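Local coordinates for 1-acyl-sn-glycerol-3-phosphate acyltransferase (Thermotoga maritima, PDB 5KYM), which catalyses the acylation of 1-acyl-sn-glycerol 3-phosphate (lysophosphatidic acid) to phosphatidic acid, working at the membrane, at residues A[11-14]-A[15-19]; A[45-48]-A[49-53]; A[114-117]-A[118-121]; A[169-172]-A[173-176]; A[231-234]-A[235-238]. All blocks are in the same frame, centred on the assembly; numbering follows the deposited sequence.

How the contacts relate
Local i to i+3 and i to i+4 contacts serve two different ends of one acyltransferase here. Contacts 1, 2 and 3 belong to its lipid-binding side. Contact 1, on helix 2-34, holds residues that touch bound phospholipid, while contacts 2 and 3 meet from either side of a bound nonane and pack on each other, with Ile49 CG1 3.8 Å from Tyr117 CD1 and their centres about 12 Å apart. Contacts 1 and 2 do not touch, their centres lying about 17 Å apart. Contacts 4 and 5, centres about 16 Å apart, belong to the sheet-bearing part. Contact 1 lies about 35 Å from contact 4, centre to centre, across the middle of the chain.

Contact 1 (A[11-14]-A[15-19]); sequences LYFY and FIATV
Phe13 with Ala17 and Tyr14 with Thr18 join successive turns of helix 2-34, a stretch that lines a phospholipid pocket through Phe15 and Val19 and probably forms part of the two-helix motif that seats this enzyme in the bilayer. The backbone follows the regular alpha-helical pattern, Phe15 N reaching Leu11 O at 2.9 Å and Ala17 N reaching Phe13 O at 2.8 Å. One turn carries an extra grip. The carbonyl oxygen of Tyr14 accepts from Thr18 N at 2.9 Å and also from Thr18 OG1, and the two donors arrive from opposite faces of the carbonyl plane. Thr18 can do this because its hydroxyl stands beside its own backbone N (chi1 -55°), a setting that folds OG1 back onto the preceding turn. On another side of the helix the ring of Phe13 presents a face to Ala17, whose CB lies 4.1 Å from the ring centroid and 18° off the normal, a CH-pi contact displaced toward the rim. Ile16 CD1 also lies over a face of the Tyr12 ring, although their modelled separation is too doubtful to interpret. Phe13 and Tyr14 both meet Phe202, the hydroxyl of Tyr14 bonds to Trp200 O, and Ile16 and Ala17 rest on Trp59 of helix 38-59. The threonine hydroxyl is paired with a carbonyl of its own helix, which would satisfy it even where the helix borders lipid, while the other side-chain contacts between these two segments are apolar and aromatic.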
# COMPACT_ATOMS: atom_id res chain seq x y z
N LEU A 11 -2.15 -13.31 -18.00
CA LEU A 11 -2.58 -12.51 -19.15
C LEU A 11 -3.90 -11.81 -18.89
O LEU A 11 -4.03 -10.61 -19.07
CB LEU A 11 -2.65 -13.38 -20.41
CG LEU A 11 -1.21 -13.58 -20.91
CD1 LEU A 11 -0.82 -14.96 -21.47
CD2 LEU A 11 -1.02 -12.47 -21.96
N TYR A 12 -4.85 -12.59 -18.39
CA TYR A 12 -6.13 -12.09 -17.93
C TYR A 12 -5.93 -10.94 -16.93
O TYR A 12 -6.58 -9.88 -17.06
CB TYR A 12 -6.91 -13.28 -17.32
CG TYR A 12 -8.25 -13.01 -16.71
CD1 TYR A 12 -9.38 -12.84 -17.49
CD2 TYR A 12 -8.40 -13.02 -15.33
CE1 TYR A 12 -10.64 -12.63 -16.90
CE2 TYR A 12 -9.64 -12.83 -14.70
CZ TYR A 12 -10.77 -12.64 -15.48
OH TYR A 12 -11.97 -12.42 -14.82
N PHE A 13 -5.00 -11.10 -15.98
CA PHE A 13 -4.80 -9.99 -15.06
C PHE A 13 -4.30 -8.72 -15.76
O PHE A 13 -4.87 -7.66 -15.53
CB PHE A 13 -3.88 -10.33 -13.89
CG PHE A 13 -3.71 -9.20 -12.93
CD1 PHE A 13 -4.67 -8.96 -11.97
CD2 PHE A 13 -2.63 -8.36 -12.99
CE1 PHE A 13 -4.56 -7.88 -11.09
CE2 PHE A 13 -2.50 -7.30 -12.13
CZ PHE A 13 -3.48 -7.04 -11.19
N TYR A 14 -3.25 -8.81 -16.57
CA TYR A 14 -2.66 -7.61 -17.15
C TYR A 14 -3.64 -6.95 -18.10
O TYR A 14 -3.74 -5.72 -18.13
CB TYR A 14 -1.29 -7.86 -17.78
CG TYR A 14 -0.18 -8.08 -16.77
CD1 TYR A 14 0.08 -7.13 -15.78
CD2 TYR A 14 0.59 -9.22 -16.80
CE1 TYR A 14 1.08 -7.31 -14.84
CE2 TYR A 14 1.61 -9.42 -15.90
CZ TYR A 14 1.87 -8.47 -14.90
OH TYR A 14 2.87 -8.70 -13.93
N PHE A 15 -4.38 -7.75 -18.85
CA PHE A 15 -5.29 -7.19 -19.80
C PHE A 15 -6.37 -6.36 -19.06
O PHE A 15 -6.49 -5.15 -19.26
CB PHE A 15 -5.94 -8.28 -20.61
CG PHE A 15 -6.96 -7.77 -21.58
CD1 PHE A 15 -6.56 -7.08 -22.71
CD2 PHE A 15 -8.32 -7.94 -21.35
CE1 PHE A 15 -7.47 -6.58 -23.59
CE2 PHE A 15 -9.26 -7.44 -22.24
CZ PHE A 15 -8.82 -6.76 -23.36
N ILE A 16 -7.10 -7.01 -18.18
CA ILE A 16 -8.12 -6.36 -17.41
C ILE A 16 -7.58 -5.20 -16.61
O ILE A 16 -8.13 -4.12 -16.64
CB ILE A 16 -8.81 -7.35 -16.45
CG1 ILE A 16 -9.67 -8.31 -17.26
CG2 ILE A 16 -9.71 -6.63 -15.43
CD1 ILE A 16 -9.96 -9.58 -16.52
N ALA A 17 -6.51 -5.43 -15.88
CA ALA A 17 -5.88 -4.37 -15.09
C ALA A 17 -5.50 -3.14 -15.92
O ALA A 17 -5.60 -2.02 -15.42
CB ALA A 17 -4.65 -4.90 -14.40
N THR A 18 -5.06 -3.34 -17.16
CA THR A 18 -4.63 -2.23 -17.98
C THR A 18 -5.81 -1.48 -18.55
O THR A 18 -5.90 -0.26 -18.45
CB THR A 18 -3.75 -2.72 -19.11
OG1 THR A 18 -2.67 -3.46 -18.57
CG2 THR A 18 -3.18 -1.51 -19.84
N VAL A 19 -6.72 -2.21 -19.15
CA VAL A 19 -7.95 -1.59 -19.60
C VAL A 19 -8.68 -0.89 -18.45
O VAL A 19 -9.26 0.16 -18.64
CB VAL A 19 -8.90 -2.59 -20.27
CG1 VAL A 19 -10.21 -1.92 -20.60
CG2 VAL A 19 -8.29 -3.11 -21.56

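Contact 2 (A[45-48]-A[49-53]); sequences VLKE and IEKFG. With DD9 (nonane), chain F.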
# COMPACT_ATOMS: atom_id res chain seq x y z
N VAL A 45 -13.60 9.69 -6.50
CA VAL A 45 -12.34 9.19 -7.04
C VAL A 45 -11.70 8.25 -6.03
O VAL A 45 -11.21 7.16 -6.41
CB VAL A 45 -11.31 10.29 -7.35
CG1 VAL A 45 -10.01 9.66 -7.91
CG2 VAL A 45 -11.86 11.28 -8.35
N LEU A 46 -11.68 8.70 -4.77
CA LEU A 46 -11.10 7.88 -3.72
C LEU A 46 -11.77 6.52 -3.58
O LEU A 46 -11.10 5.53 -3.34
CB LEU A 46 -11.05 8.62 -2.36
CG LEU A 46 -9.92 9.65 -2.24
CD1 LEU A 46 -9.91 10.24 -0.87
CD2 LEU A 46 -8.51 9.12 -2.57
N LYS A 47 -13.07 6.48 -3.74
CA LYS A 47 -13.82 5.25 -3.54
C LYS A 47 -13.49 4.33 -4.67
O LYS A 47 -13.27 3.16 -4.45
CB LYS A 47 -15.32 5.55 -3.44
CG LYS A 47 -16.20 4.43 -2.95
CD LYS A 47 -15.89 4.06 -1.50
CE LYS A 47 -16.09 2.58 -1.26
NZ LYS A 47 -17.47 2.13 -1.71
N GLU A 48 -13.38 4.87 -5.89
CA GLU A 48 -13.04 4.06 -7.08
C GLU A 48 -11.69 3.37 -7.02
O GLU A 48 -11.54 2.30 -7.60
CB GLU A 48 -13.11 4.91 -8.37
CG GLU A 48 -14.49 5.27 -8.88
CD GLU A 48 -15.36 4.04 -8.99
OE1 GLU A 48 -14.91 3.02 -9.62
OE2 GLU A 48 -16.45 4.09 -8.35
N ILE A 49 -10.73 4.05 -6.40
CA ILE A 49 -9.39 3.56 -6.13
C ILE A 49 -9.46 2.42 -5.16
O ILE A 49 -8.84 1.39 -5.38
CB ILE A 49 -8.48 4.69 -5.50
CG1 ILE A 49 -8.20 5.74 -6.58
CG2 ILE A 49 -7.17 4.15 -4.88
CD1 ILE A 49 -7.64 7.05 -6.04
N GLU A 50 -10.16 2.62 -4.06
CA GLU A 50 -10.36 1.59 -3.08
C GLU A 50 -10.99 0.34 -3.80
O GLU A 50 -10.53 -0.78 -3.64
CB GLU A 50 -11.20 2.15 -1.94
CG GLU A 50 -11.78 1.11 -0.99
CD GLU A 50 -12.61 1.68 0.13
OE1 GLU A 50 -13.32 2.65 -0.11
OE2 GLU A 50 -12.58 1.16 1.27
N LYS A 51 -12.00 0.57 -4.65
CA LYS A 51 -12.64 -0.52 -5.35
C LYS A 51 -11.64 -1.23 -6.23
O LYS A 51 -11.68 -2.41 -6.37
CB LYS A 51 -13.82 -0.04 -6.16
CG LYS A 51 -14.92 0.54 -5.26
CD LYS A 51 -15.84 1.55 -5.96
CE LYS A 51 -16.91 0.86 -6.76
NZ LYS A 51 -17.22 1.50 -8.04
N PHE A 52 -10.71 -0.50 -6.83
CA PHE A 52 -9.66 -1.11 -7.63
C PHE A 52 -8.78 -2.03 -6.78
O PHE A 52 -8.53 -3.20 -7.13
CB PHE A 52 -8.83 -0.06 -8.36
CG PHE A 52 -7.57 -0.60 -8.94
CD1 PHE A 52 -7.60 -1.36 -10.11
CD2 PHE A 52 -6.33 -0.37 -8.32
CE1 PHE A 52 -6.40 -1.89 -10.61
CE2 PHE A 52 -5.16 -0.89 -8.85
CZ PHE A 52 -5.19 -1.64 -9.98
N GLY A 53 -8.34 -1.50 -5.65
CA GLY A 53 -7.53 -2.30 -4.72
C GLY A 53 -8.15 -3.68 -4.51
O GLY A 53 -7.51 -4.71 -4.70
C1 DD9 F . -10.84 3.39 -11.38
C2 DD9 F . -9.51 4.02 -11.02
C3 DD9 F . -8.54 2.93 -10.63
C4 DD9 F . -7.17 3.53 -10.34
C5 DD9 F . -6.30 2.52 -9.60
C6 DD9 F . -5.03 3.23 -9.15
C7 DD9 F . -3.84 2.33 -8.79
C8 DD9 F . -2.72 3.24 -8.26
C9 DD9 F . -1.34 2.58 -8.39
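Glu48, a buried acid, forms a salt bridge with Lys51 one turn along helix 38-59 while a bound nonane runs close by. Lys51 NZ lies 2.7 Å from Glu48 OE2 and approaches its syn lone pair, on the side of the other carboxylate oxygen. Both chains bend to meet. Glu48 turns back at chi2 (-51°), and Lys51 is kinked near its end (chi3 82°), which carries the ammonium over to the carboxylate instead of straight outward. The other oxygen, OE1, is hydrogen-bonded to the hydroxyl of Tyr24, so both carboxylate oxygens have partners; this pairing probably favours the ionised acid. Lys47 and Glu50 are more loosely related: Lys47 CE lies near Glu50 OE1, but NZ remains 4.5 Å from that oxygen, beyond a salt bridge. The apolar side of the same turn is built by Ile49, whose CD1 meets Val45 CG1 at 4.0 Å and Leu46 CD2 at 4.1 Å. Routine backbone bonds tie the segments, for instance Lys51 N to Lys47 O at 2.9 Å. Phe52 then offers a ring face to the hydrocarbon, with CD2 3.2 Å from nonane C5, while the nearer end of the chain, C1, lies 4.0 Å from Glu48 O. This segment therefore lines one flank of the nonane pocket. Helix 2-34 packs alongside, Leu29 and Ser32 on Val45, Val28 on Glu48 and Ile21 on Phe52, while helix 114-120 presents Tyr117 to Val45 and Ile49, and Thr99 and Leu121 meet Leu46 and Ile49.

Contact 3 (A[114-117]-A[118-121]); sequences VNWY and IRYL. With DD9 (nonane), chain F.
Ile118 N bonds to Val114 O at 2.7 Å, Arg119 N to Asn115 O at 2.9 Å and Tyr120 N to Trp116 O at 2.9 Å, the backbone ladder of this short helix, which Leu121 N ends on Tyr117 O as the chain leaves helical geometry. Arg119 also folds over this turn with its side chain. The bend at chi3 (-80°) lays one face of the guanidinium over the carbonyl oxygen of Asn115, 3.8 Å above the plane and over its centre. The Arg119 side chain runs alongside that of Asn115 and points the same way. From there NH2 also reaches the edge of the Trp116 ring, lying in the ring plane 3.9 Å from CD1, with ring and guanidinium planes 67° apart. The cation thus addresses the rim of the indole, not its face. Topologically, helix 114-120 is the connection of a beta-alpha-beta unit between parallel strands 103-104 and 124-125, within the acyltransferase family region. On another side of the helix Tyr117 reaches into the nonane pocket. Its ring lies flat beside the hydrocarbon, with C4 3.4 Å above the plane over the ring centre, and the phenol oxygen OH approaches nonane C2 at 3.3 Å. A hydrogen bond from the hydroxyl group to Gly25 O of helix 2-34 ties down the far end of the ring, which helps to fix its attitude toward the ligand. Farther out, Val114 CG1 packs against Ile118 CD1 at 3.5 Å, and Ile118 continues this apolar patch onto Phe102 and Leu108. Tyr120 settles on Leu29, Arg42 and Val45.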
# COMPACT_ATOMS: atom_id res chain seq x y z
N VAL A 114 -1.38 4.72 -14.33
CA VAL A 114 -0.73 4.67 -13.02
C VAL A 114 -0.25 6.05 -12.54
O VAL A 114 -0.46 6.43 -11.40
CB VAL A 114 0.48 3.66 -12.98
CG1 VAL A 114 1.21 3.69 -11.63
CG2 VAL A 114 0.03 2.24 -13.25
N ASN A 115 0.41 6.79 -13.40
CA ASN A 115 0.91 8.12 -13.02
C ASN A 115 -0.21 9.07 -12.58
O ASN A 115 -0.04 9.82 -11.60
CB ASN A 115 1.72 8.76 -14.15
CG ASN A 115 0.98 8.76 -15.46
OD1 ASN A 115 0.20 7.83 -15.73
ND2 ASN A 115 1.19 9.78 -16.28
N TRP A 116 -1.34 9.03 -13.28
CA TRP A 116 -2.47 9.89 -12.92
C TRP A 116 -2.92 9.50 -11.55
O TRP A 116 -3.24 10.35 -10.73
CB TRP A 116 -3.71 9.75 -13.82
CG TRP A 116 -3.50 9.74 -15.24
CD1 TRP A 116 -2.58 10.43 -15.92
CD2 TRP A 116 -4.27 9.01 -16.20
NE1 TRP A 116 -2.70 10.17 -17.25
CE2 TRP A 116 -3.74 9.31 -17.46
CE3 TRP A 116 -5.36 8.12 -16.10
CZ2 TRP A 116 -4.26 8.76 -18.66
CZ3 TRP A 116 -5.89 7.56 -17.30
CH2 TRP A 116 -5.33 7.89 -18.56
N TYR A 117 -3.01 8.22 -11.27
CA TYR A 117 -3.49 7.84 -9.97
C TYR A 117 -2.45 8.03 -8.85
O TYR A 117 -2.82 8.45 -7.74
CB TYR A 117 -4.19 6.49 -10.05
CG TYR A 117 -5.60 6.68 -10.58
CD1 TYR A 117 -6.62 7.09 -9.73
CD2 TYR A 117 -5.88 6.49 -11.88
CE1 TYR A 117 -7.90 7.28 -10.19
CE2 TYR A 117 -7.15 6.64 -12.35
CZ TYR A 117 -8.15 7.06 -11.52
OH TYR A 117 -9.43 7.20 -12.02
N ILE A 118 -1.16 7.83 -9.14
CA ILE A 118 -0.12 8.15 -8.16
C ILE A 118 -0.16 9.61 -7.78
O ILE A 118 -0.03 9.94 -6.62
CB ILE A 118 1.31 7.84 -8.65
CG1 ILE A 118 1.48 6.33 -8.86
CG2 ILE A 118 2.33 8.37 -7.65
CD1 ILE A 118 2.82 5.85 -9.34
N ARG A 119 -0.28 10.47 -8.78
CA ARG A 119 -0.44 11.90 -8.57
C ARG A 119 -1.70 12.20 -7.80
O ARG A 119 -1.63 12.94 -6.85
CB ARG A 119 -0.45 12.65 -9.88
CG ARG A 119 0.93 12.89 -10.46
CD ARG A 119 0.97 14.11 -11.44
NE ARG A 119 0.45 13.72 -12.76
CZ ARG A 119 1.08 12.92 -13.62
NH1 ARG A 119 2.32 12.42 -13.37
NH2 ARG A 119 0.48 12.60 -14.77
N TYR A 120 -2.85 11.61 -8.16
CA TYR A 120 -4.09 11.91 -7.45
C TYR A 120 -3.96 11.59 -5.96
O TYR A 120 -4.42 12.38 -5.13
CB TYR A 120 -5.30 11.18 -8.01
CG TYR A 120 -6.63 11.78 -7.57
CD1 TYR A 120 -7.16 11.48 -6.36
CD2 TYR A 120 -7.35 12.64 -8.41
CE1 TYR A 120 -8.37 12.02 -5.93
CE2 TYR A 120 -8.56 13.17 -8.02
CZ TYR A 120 -9.08 12.88 -6.77
OH TYR A 120 -10.28 13.40 -6.28
N LEU A 121 -3.31 10.48 -5.63
CA LEU A 121 -3.08 10.10 -4.24
C LEU A 121 -2.02 10.92 -3.53
O LEU A 121 -1.63 10.57 -2.40
CB LEU A 121 -2.71 8.61 -4.15
CG LEU A 121 -3.87 7.67 -4.52
CD1 LEU A 121 -3.36 6.31 -4.94
CD2 LEU A 121 -4.89 7.58 -3.36
C1 DD9 F . -10.84 3.39 -11.38
C2 DD9 F . -9.51 4.02 -11.02
C3 DD9 F . -8.54 2.93 -10.63
C4 DD9 F . -7.17 3.53 -10.34
C5 DD9 F . -6.30 2.52 -9.60
C6 DD9 F . -5.03 3.23 -9.15
C7 DD9 F . -3.84 2.33 -8.79
C8 DD9 F . -2.72 3.24 -8.26
C9 DD9 F . -1.34 2.58 -8.39

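Contact 4 (A[169-172]-A[173-176]); sequences KKDS and LMIA
Asp171 and Met174 join a type II beta turn, Lys169 to Ser172, to the short helix 174-177 that follows it, in the stretch after strand 151-153. Asp171 occupies the third position of the turn with positive phi (64°), and Ser172 closes it. Two bonds hold the turn to Lys169 O: a weak one from Ser172 N, and a firmer one of 2.7 Å from Ser172 OG, which reaches that oxygen in the carbonyl plane. The hydroxyl can do so because OG sits between the backbone N and carbonyl carbon of its own residue (chi1 56°). The link onward is slighter. Met174 N lies 3.3 Å from Asp171 O and approaches far above the carbonyl plane, so the bond is reasonably straight at the N-H but poorly placed on the acceptor, off its lone pairs. Beside it the two side chains run the same way, Met174 CE resting 3.8 Å from Asp171 OD1, while that carboxylate oxygen also pairs with Lys170 NZ at 3.6 Å. Ala176 N then bonds to Leu173 O at 2.9 Å as the helix starts. Around this junction, Leu173 packs on Leu226 and Arg227 of helix 223-243 and on Val183 of strand 183-189, while Ile175 and Ala176 lie against Ile79 of strand 79-82.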
# COMPACT_ATOMS: atom_id res chain seq x y z
N LYS A 169 15.23 -0.06 7.62
CA LYS A 169 16.38 0.81 7.36
C LYS A 169 16.42 1.93 8.44
O LYS A 169 15.39 2.38 8.93
CB LYS A 169 16.36 1.38 5.90
CG LYS A 169 16.53 0.41 4.71
CD LYS A 169 17.65 -0.69 4.88
CE LYS A 169 17.45 -1.95 3.99
NZ LYS A 169 16.42 -3.03 4.38
N LYS A 170 17.62 2.33 8.84
CA LYS A 170 17.83 3.42 9.81
C LYS A 170 17.23 4.71 9.25
O LYS A 170 17.27 4.97 8.07
CB LYS A 170 19.35 3.56 10.14
CG LYS A 170 19.81 4.71 11.06
CD LYS A 170 21.03 5.44 10.45
CE LYS A 170 21.92 6.16 11.47
NZ LYS A 170 21.11 7.08 12.32
N ASP A 171 16.65 5.50 10.13
CA ASP A 171 15.90 6.73 9.81
C ASP A 171 14.63 6.51 8.98
O ASP A 171 14.10 7.48 8.44
CB ASP A 171 16.79 7.83 9.16
CG ASP A 171 17.97 8.27 10.07
OD1 ASP A 171 17.87 8.29 11.34
OD2 ASP A 171 19.03 8.62 9.51
N SER A 172 14.12 5.27 8.92
CA SER A 172 12.95 4.98 8.07
C SER A 172 11.68 5.60 8.66
O SER A 172 10.90 6.22 7.93
CB SER A 172 12.80 3.50 7.79
OG SER A 172 12.73 2.68 8.95
N LEU A 173 11.53 5.55 9.98
CA LEU A 173 10.42 6.25 10.65
C LEU A 173 10.59 7.75 10.93
O LEU A 173 9.69 8.37 11.46
CB LEU A 173 9.97 5.51 11.93
CG LEU A 173 8.96 4.48 11.39
CD1 LEU A 173 9.60 3.14 11.53
CD2 LEU A 173 7.60 4.60 12.04
N MET A 174 11.64 8.34 10.47
CA MET A 174 11.77 9.78 10.60
C MET A 174 10.54 10.54 10.11
O MET A 174 10.22 11.56 10.72
CB MET A 174 13.04 10.29 9.92
CG MET A 174 13.47 11.66 10.42
SD MET A 174 13.78 11.77 12.22
CE MET A 174 15.21 10.69 12.45
N ILE A 175 9.77 10.07 9.12
CA ILE A 175 8.64 10.95 8.72
C ILE A 175 7.57 11.07 9.80
O ILE A 175 6.89 12.07 9.89
CB ILE A 175 7.98 10.63 7.37
CG1 ILE A 175 7.19 9.38 7.42
CG2 ILE A 175 8.99 10.52 6.25
CD1 ILE A 175 6.43 9.21 6.15
N ALA A 176 7.48 10.06 10.66
CA ALA A 176 6.57 10.11 11.81
C ALA A 176 7.09 11.02 12.93
O ALA A 176 6.39 11.91 13.43
CB ALA A 176 6.30 8.72 12.34

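Contact 5 (A[231-234]-A[235-238]); sequences EEVV and KRGV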
# COMPACT_ATOMS: atom_id res chain seq x y z
N GLU A 231 8.51 -2.13 14.16
CA GLU A 231 9.17 -3.34 13.65
C GLU A 231 8.80 -4.62 14.36
O GLU A 231 8.50 -5.58 13.67
CB GLU A 231 10.70 -3.20 13.62
CG GLU A 231 11.34 -4.26 12.73
CD GLU A 231 12.83 -4.15 12.48
OE1 GLU A 231 13.53 -3.31 13.08
OE2 GLU A 231 13.28 -4.97 11.66
N GLU A 232 8.81 -4.66 15.70
CA GLU A 232 8.39 -5.91 16.41
C GLU A 232 6.97 -6.14 16.18
O GLU A 232 6.61 -7.27 15.88
CB GLU A 232 8.71 -6.03 17.92
CG GLU A 232 10.15 -6.50 18.28
CD GLU A 232 11.00 -7.08 17.11
OE1 GLU A 232 10.90 -8.32 16.84
OE2 GLU A 232 11.78 -6.31 16.47
N VAL A 233 6.16 -5.08 16.27
CA VAL A 233 4.68 -5.21 16.03
C VAL A 233 4.35 -5.84 14.66
O VAL A 233 3.57 -6.79 14.58
CB VAL A 233 3.94 -3.85 16.16
CG1 VAL A 233 2.48 -4.01 15.73
CG2 VAL A 233 4.02 -3.31 17.59
N VAL A 234 4.96 -5.29 13.63
CA VAL A 234 4.71 -5.74 12.28
C VAL A 234 5.19 -7.17 12.14
O VAL A 234 4.43 -8.04 11.66
CB VAL A 234 5.37 -4.86 11.21
CG1 VAL A 234 5.02 -5.44 9.84
CG2 VAL A 234 4.89 -3.42 11.28
N LYS A 235 6.44 -7.40 12.58
CA LYS A 235 7.04 -8.72 12.48
C LYS A 235 6.23 -9.81 13.12
O LYS A 235 6.09 -10.88 12.53
CB LYS A 235 8.46 -8.74 13.03
CG LYS A 235 9.50 -8.41 12.00
CD LYS A 235 10.82 -8.47 12.71
CE LYS A 235 11.96 -8.11 11.77
NZ LYS A 235 13.28 -8.42 12.42
N ARG A 236 5.75 -9.55 14.33
CA ARG A 236 4.96 -10.52 15.08
C ARG A 236 3.69 -10.86 14.32
O ARG A 236 3.22 -11.98 14.35
CB ARG A 236 4.65 -10.06 16.51
CG ARG A 236 4.08 -11.19 17.39
CD ARG A 236 3.97 -10.85 18.88
NE ARG A 236 3.40 -9.51 19.16
CZ ARG A 236 4.08 -8.37 19.41
NH1 ARG A 236 5.43 -8.32 19.43
NH2 ARG A 236 3.40 -7.24 19.64
N GLY A 237 3.13 -9.87 13.64
CA GLY A 237 1.96 -10.10 12.82
C GLY A 237 2.22 -11.10 11.73
O GLY A 237 1.47 -12.07 11.54
N VAL A 238 3.32 -10.89 11.03
CA VAL A 238 3.70 -11.74 9.93
C VAL A 238 3.82 -13.18 10.40
O VAL A 238 3.34 -14.09 9.75
CB VAL A 238 5.00 -11.26 9.30
CG1 VAL A 238 5.43 -12.20 8.22
CG2 VAL A 238 4.76 -9.95 8.66
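Lys235 meets Glu231 twice, once through the backbone, where its N bonds to Glu231 O at 3.0 Å, and once through the side chain. Both chains are extended beyond CG and run side by side in the same direction, which brings NZ to 3.5 Å from Glu231 OE2 in a salt bridge and leaves CE 3.4 Å from that same oxygen. Glu231 OE2 has a further, weak hydrogen bond from Phe168 N. Next comes Arg236, whose N donates to Glu232 O at 2.9 Å. The bend at chi3 (45°) turns the guanidinium back obliquely over the preceding turn, with NH1 3.9 Å from Glu232 O. These residues belong to helix 223-243, which packs on the mixed sheet of this alpha/beta enzyme: Val233 and Val234 touch Pro185 of strand 183-189, while Lys235 rests on Val165 of a neighbouring loop. Gly237 continues the helix with a longer bond from its N to Val233 O, 3.3 Å. Val238 N donates to Val234 O at 3.1 Å, and its CG2 lies 3.6 Å from that oxygen. A hydroxyl from the sheet, Ser187 OG, also hydrogen-bonds to Val234 O, and Val238 itself packs on Ser187, Trp189 and Asn83.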